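Local structure of complement C1r subcomponent (Homo sapiens, 6F1D) at residues 15-18 with 19-22. The protein is a serine protease of the C1 complex that cleaves and activates C1s, its second CUB domain, the part described here, probably contributing to C1r-C1s assembly. Sequence-based numbering, arbitrary orientation.
Sequences ISSL and EYPR. With NA (sodium ion), chain C.
The ring of Tyr20 meets Ser16 CB and Ser17 OG obliquely, while Pro21 CB lies over the centre of one face, 3.8 Å above the plane, brought there by the cis peptide between the two residues. Tyr20 ends a type II beta turn that starts at Ser17, leaves strand 13-16 of the CUB beta-sandwich and illustrates how a turn can contribute ligands to a cation site. The second flat group, the guanidinium of Arg22, two residues beyond the turn, carries Glu19 O above one face, and its NH2 reaches Glu19 OE1 in a salt bridge of 2.9 Å; the accompanying bond to OE2 is weak.

Tyr20 N closes the turn on Ser17 O (3.2 Å), approaching from above the carbonyl plane. Glu19, in the third position, takes the positive phi (69°) of this turn type. With Tyr20 CG anti to its own nitrogen (chi1 180°), the side chain packs against Lys109 of strand 109-116, and OH hydrogen-bonds to Pro49 O.

The central peptide presents Leu18 O to a sodium ion at 2.7 Å. With chi1 at 51°, Ser17 OG, which is also hydrogen-bonded to Trp108 N, sits 2.8 Å from the same ion.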
# COMPACT_ATOMS: atom_id res chain seq x y z
N ILE A 15 -0.48 -3.67 -7.35
CA ILE A 15 0.60 -3.72 -6.38
C ILE A 15 0.07 -4.51 -5.20
O ILE A 15 -1.06 -4.25 -4.77
CB ILE A 15 1.00 -2.29 -5.93
CG1 ILE A 15 1.19 -1.39 -7.16
CG2 ILE A 15 2.20 -2.36 -4.98
CD1 ILE A 15 1.68 0.01 -6.82
N SER A 16 0.86 -5.44 -4.67
CA SER A 16 0.36 -6.16 -3.50
C SER A 16 1.50 -6.48 -2.55
O SER A 16 2.68 -6.44 -2.91
CB SER A 16 -0.39 -7.44 -3.93
OG SER A 16 0.48 -8.32 -4.64
N SER A 17 1.14 -6.82 -1.32
CA SER A 17 2.12 -7.34 -0.38
C SER A 17 2.65 -8.71 -0.82
O SER A 17 2.02 -9.45 -1.57
CB SER A 17 1.50 -7.44 1.01
OG SER A 17 0.27 -8.15 0.98
N LEU A 18 3.83 -9.05 -0.31
CA LEU A 18 4.48 -10.30 -0.68
C LEU A 18 3.61 -11.51 -0.32
O LEU A 18 3.07 -11.60 0.78
CB LEU A 18 5.82 -10.40 0.03
CG LEU A 18 6.92 -9.55 -0.58
CD1 LEU A 18 8.12 -9.53 0.36
CD2 LEU A 18 7.31 -10.07 -1.97
N GLU A 19 3.46 -12.42 -1.28
CA GLU A 19 2.73 -13.67 -1.10
C GLU A 19 1.21 -13.47 -0.94
O GLU A 19 0.51 -14.38 -0.50
CB GLU A 19 3.29 -14.49 0.08
CG GLU A 19 4.68 -15.00 -0.18
CD GLU A 19 4.64 -16.10 -1.20
OE1 GLU A 19 4.53 -15.79 -2.42
OE2 GLU A 19 4.69 -17.29 -0.80
N TYR A 20 0.68 -12.31 -1.29
CA TYR A 20 -0.78 -12.12 -1.24
C TYR A 20 -1.48 -13.19 -2.09
O TYR A 20 -1.06 -13.42 -3.23
CB TYR A 20 -1.10 -10.73 -1.78
CG TYR A 20 -2.56 -10.37 -1.81
CD1 TYR A 20 -3.15 -9.75 -0.71
CD2 TYR A 20 -3.35 -10.65 -2.94
CE1 TYR A 20 -4.50 -9.40 -0.76
CE2 TYR A 20 -4.70 -10.32 -2.96
CZ TYR A 20 -5.25 -9.66 -1.88
OH TYR A 20 -6.58 -9.31 -1.86
N PRO A 21 -2.59 -13.81 -1.61
CA PRO A 21 -3.33 -13.45 -0.40
C PRO A 21 -3.01 -14.38 0.75
O PRO A 21 -3.82 -14.58 1.67
CB PRO A 21 -4.79 -13.61 -0.83
CG PRO A 21 -4.73 -14.82 -1.75
CD PRO A 21 -3.31 -14.84 -2.38
N ARG A 22 -1.84 -14.98 0.67
CA ARG A 22 -1.31 -15.76 1.78
C ARG A 22 -0.50 -14.81 2.66
O ARG A 22 -0.31 -13.63 2.34
CB ARG A 22 -0.50 -16.95 1.27
CG ARG A 22 -1.15 -17.69 0.11
CD ARG A 22 -0.37 -18.88 -0.32
NE ARG A 22 0.94 -18.53 -0.85
CZ ARG A 22 1.14 -17.95 -2.03
NH1 ARG A 22 0.11 -17.63 -2.81
NH2 ARG A 22 2.37 -17.65 -2.42
NA NA C . 0.65 -10.85 1.59